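Local atomic coordinates of DNA helicase RecQ (Deinococcus radiodurans, PDB entry 4Q48), a protein that probably couples ATP hydrolysis to 3'-5' translocation and the unwinding of duplex DNA, here as the catalytic core of the longer helicase. Residues R209-G217 against G399-P407. Numbering follows the deposited sequence.
With ZN (zinc ion), chain C.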
loop_
_atom_site.group_PDB
_atom_site.type_symbol
_atom_site.label_atom_id
_atom_site.label_comp_id
_atom_site.label_asym_id
_atom_site.label_seq_id
_atom_site.Cartn_x
_atom_site.Cartn_y
_atom_site.Cartn_z
ATOM N N ARG A 209 -0.631 -12.971 -1.273
ATOM C CA ARG A 209 -1.526 -13.743 -2.091
ATOM C C ARG A 209 -0.726 -14.925 -2.631
ATOM O O ARG A 209 -0.301 -14.931 -3.765
ATOM C CB ARG A 209 -2.118 -12.881 -3.209
ATOM C CG ARG A 209 -2.847 -11.623 -2.708
ATOM C CD ARG A 209 -4.283 -11.916 -2.264
ATOM N NE ARG A 209 -5.050 -12.783 -3.163
ATOM C CZ ARG A 209 -5.633 -12.366 -4.286
ATOM N NH1 ARG A 209 -5.575 -11.089 -4.654
ATOM N NH2 ARG A 209 -6.306 -13.221 -5.034
ATOM N N PRO A 210 -0.497 -15.929 -1.789
ATOM C CA PRO A 210 0.395 -17.060 -2.081
ATOM C C PRO A 210 0.188 -17.747 -3.452
ATOM O O PRO A 210 1.142 -18.302 -4.028
ATOM C CB PRO A 210 0.071 -18.036 -0.950
ATOM C CG PRO A 210 -0.382 -17.138 0.170
ATOM C CD PRO A 210 -1.169 -16.069 -0.485
ATOM N N ASN A 211 -1.043 -17.723 -3.963
ATOM C CA ASN A 211 -1.345 -18.466 -5.172
ATOM C C ASN A 211 -0.966 -17.670 -6.413
ATOM O O ASN A 211 -0.912 -18.223 -7.532
ATOM C CB ASN A 211 -2.826 -18.890 -5.197
ATOM C CG ASN A 211 -3.766 -17.728 -5.146
ATOM O OD1 ASN A 211 -3.683 -16.890 -4.241
ATOM N ND2 ASN A 211 -4.687 -17.662 -6.106
ATOM N N ILE A 212 -0.647 -16.390 -6.207
ATOM C CA ILE A 212 -0.163 -15.549 -7.294
ATOM C C ILE A 212 1.350 -15.625 -7.324
ATOM O O ILE A 212 2.005 -15.249 -6.336
ATOM C CB ILE A 212 -0.576 -14.088 -7.132
ATOM C CG1 ILE A 212 -2.097 -13.970 -7.057
ATOM C CG2 ILE A 212 -0.005 -13.256 -8.268
ATOM C CD1 ILE A 212 -2.578 -12.575 -6.711
ATOM N N GLN A 213 1.904 -16.121 -8.440
ATOM C CA GLN A 213 3.354 -16.157 -8.627
ATOM C C GLN A 213 3.852 -14.846 -9.250
ATOM O O GLN A 213 3.335 -14.433 -10.286
ATOM C CB GLN A 213 3.759 -17.347 -9.482
ATOM C CG GLN A 213 5.166 -17.238 -9.998
ATOM C CD GLN A 213 5.735 -18.534 -10.553
ATOM O OE1 GLN A 213 6.344 -18.556 -11.634
ATOM N NE2 GLN A 213 5.553 -19.618 -9.811
ATOM N N TYR A 214 4.826 -14.173 -8.625
ATOM C CA TYR A 214 5.276 -12.859 -9.146
ATOM C C TYR A 214 6.507 -12.939 -10.067
ATOM O O TYR A 214 7.506 -13.593 -9.741
ATOM C CB TYR A 214 5.553 -11.884 -7.994
ATOM C CG TYR A 214 4.307 -11.553 -7.206
ATOM C CD1 TYR A 214 3.470 -10.504 -7.580
ATOM C CD2 TYR A 214 3.948 -12.325 -6.107
ATOM C CE1 TYR A 214 2.325 -10.218 -6.859
ATOM C CE2 TYR A 214 2.802 -12.068 -5.399
ATOM C CZ TYR A 214 1.993 -11.013 -5.768
ATOM O OH TYR A 214 0.860 -10.780 -5.024
ATOM N N ARG A 215 6.392 -12.313 -11.239
ATOM C CA ARG A 215 7.492 -12.239 -12.190
ATOM C C ARG A 215 7.677 -10.869 -12.805
ATOM O O ARG A 215 6.727 -10.263 -13.319
ATOM C CB ARG A 215 7.307 -13.225 -13.335
ATOM C CG ARG A 215 7.347 -14.690 -12.966
ATOM C CD ARG A 215 7.245 -15.488 -14.250
ATOM N NE ARG A 215 6.500 -16.710 -14.024
ATOM C CZ ARG A 215 6.000 -17.455 -14.993
ATOM N NH1 ARG A 215 6.173 -17.074 -16.247
ATOM N NH2 ARG A 215 5.321 -18.556 -14.692
ATOM N N VAL A 216 8.926 -10.411 -12.786
ATOM C CA VAL A 216 9.324 -9.190 -13.466
ATOM C C VAL A 216 10.548 -9.543 -14.310
ATOM O O VAL A 216 11.409 -10.289 -13.870
ATOM C CB VAL A 216 9.647 -8.051 -12.469
ATOM C CG1 VAL A 216 9.999 -6.797 -13.208
ATOM C CG2 VAL A 216 8.467 -7.801 -11.523
ATOM N N GLY A 217 10.614 -9.045 -15.532
ATOM C CA GLY A 217 11.744 -9.339 -16.385
ATOM C C GLY A 217 11.935 -8.224 -17.394
ATOM O O GLY A 217 11.106 -7.287 -17.466
ATOM N N GLY A 399 9.446 -18.957 -2.578
ATOM C CA GLY A 399 9.502 -20.138 -3.417
ATOM C C GLY A 399 8.463 -20.119 -4.526
ATOM O O GLY A 399 8.229 -21.126 -5.196
ATOM N N ASN A 400 7.809 -18.979 -4.706
ATOM C CA ASN A 400 6.855 -18.842 -5.789
ATOM C C ASN A 400 7.016 -17.485 -6.464
ATOM O O ASN A 400 6.036 -16.832 -6.817
ATOM C CB ASN A 400 5.431 -19.007 -5.288
ATOM C CG ASN A 400 4.472 -19.399 -6.393
ATOM O OD1 ASN A 400 4.825 -20.197 -7.272
ATOM N ND2 ASN A 400 3.258 -18.822 -6.379
ATOM N N CYS A 401 8.259 -17.071 -6.674
ATOM C CA CYS A 401 8.508 -15.885 -7.481
ATOM C C CYS A 401 9.696 -16.172 -8.396
ATOM O O CYS A 401 10.445 -17.135 -8.163
ATOM C CB CYS A 401 8.754 -14.656 -6.599
ATOM S SG CYS A 401 10.328 -14.642 -5.793
ATOM N N ASP A 402 9.833 -15.395 -9.468
ATOM C CA ASP A 402 10.885 -15.680 -10.428
ATOM C C ASP A 402 12.277 -15.554 -9.827
ATOM O O ASP A 402 13.169 -16.291 -10.211
ATOM C CB ASP A 402 10.749 -14.799 -11.659
ATOM C CG ASP A 402 10.823 -13.333 -11.343
ATOM O OD1 ASP A 402 10.841 -12.960 -10.137
ATOM O OD2 ASP A 402 10.822 -12.552 -12.320
ATOM N N VAL A 403 12.467 -14.660 -8.865
ATOM C CA VAL A 403 13.759 -14.561 -8.198
ATOM C C VAL A 403 14.078 -15.818 -7.394
ATOM O O VAL A 403 15.185 -16.356 -7.489
ATOM C CB VAL A 403 13.797 -13.335 -7.253
ATOM C CG1 VAL A 403 14.992 -13.396 -6.305
ATOM C CG2 VAL A 403 13.780 -12.045 -8.061
ATOM N N CYS A 404 13.092 -16.288 -6.625
ATOM C CA CYS A 404 13.218 -17.505 -5.817
ATOM C C CYS A 404 13.501 -18.743 -6.685
ATOM O O CYS A 404 14.365 -19.560 -6.355
ATOM C CB CYS A 404 11.947 -17.728 -4.993
ATOM S SG CYS A 404 11.965 -17.046 -3.379
ATOM N N LEU A 405 12.781 -18.855 -7.804
ATOM C CA LEU A 405 12.834 -20.043 -8.643
ATOM C C LEU A 405 14.015 -20.013 -9.614
ATOM O O LEU A 405 14.582 -21.045 -9.963
ATOM C CB LEU A 405 11.511 -20.204 -9.431
ATOM C CG LEU A 405 10.204 -20.418 -8.658
ATOM C CD1 LEU A 405 8.951 -20.245 -9.547
ATOM C CD2 LEU A 405 10.208 -21.767 -7.960
ATOM N N ASN A 406 14.419 -18.823 -10.022
ATOM C CA ASN A 406 15.542 -18.701 -10.936
ATOM C C ASN A 406 16.470 -17.627 -10.425
ATOM O O ASN A 406 16.495 -16.518 -10.953
ATOM C CB ASN A 406 15.029 -18.399 -12.336
ATOM C CG ASN A 406 13.891 -19.336 -12.722
ATOM O OD1 ASN A 406 14.113 -20.524 -12.982
ATOM N ND2 ASN A 406 12.655 -18.817 -12.700
ATOM N N PRO A 407 17.226 -17.972 -9.374
ATOM C CA PRO A 407 18.082 -17.032 -8.648
ATOM C C PRO A 407 19.076 -16.343 -9.569
ATOM O O PRO A 407 19.786 -17.049 -10.288
ATOM C CB PRO A 407 18.805 -17.930 -7.631
ATOM C CG PRO A 407 17.903 -19.125 -7.466
ATOM C CD PRO A 407 17.282 -19.334 -8.807
HETATM ZN ZN ZN C . 10.153 -15.509 -3.662
#
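Tyr214 and Cys401 form a single beta bridge between the edge strand 212-218 of the second RecA-like sheet and the zinc-binding loop. Two backbone bonds flank it. Asp402 N donates to Tyr214 O at 3.0 Å. Tyr214 N reaches Asn400 O only weakly. The other edge of the strand pairs with strand 334-340, so the zinc module borders the sheet here.

Side chains add polar bonds at both ends of the bridge. Gln213 CG lies anti to the backbone N (chi1 165°), and the extended chain runs out past Asn400 O. Gln213 NE2 donates to Asn400 OD1 at 2.7 Å, coming from above that carbonyl plane; the two amides stand nearly perpendicular. Gln213 OE1 accepts from both NE and NH2 of Arg215, which grips it side-on. Arg215 also forms a salt bridge with Glu233. Asn400 ND2 makes a weak bond to Pro210 O. Asp402 OD2 takes Val216 N at 2.9 Å from above the carboxylate plane, while OD1 pairs with Arg382.

Apolar contact is modest. Leu405 CD1 touches the end of the Gln213 side chain, 3.5 Å from NE2. Arg215 CG rests against Asp402 CB at 3.6 Å. An alanine in place of Gln213 would probably leave Asn400 OD1 without this donor, take away the side chain that Leu405 CD1 touches and leave the Arg215 guanidinium with one restraint fewer.

Cys401 SG binds zinc at 2.3 Å and also accepts from Cys404 N, capping helix 402-405. Cys404, Cys381 and Cys398 complete the four-cysteine site. The same short loop thus carries two zinc ligands and bonds to the helicase strand through neighbouring residues. At this contact the link between the zinc-binding loop and the motor domain is mainly polar, and the zinc probably keeps the loop in shape for it.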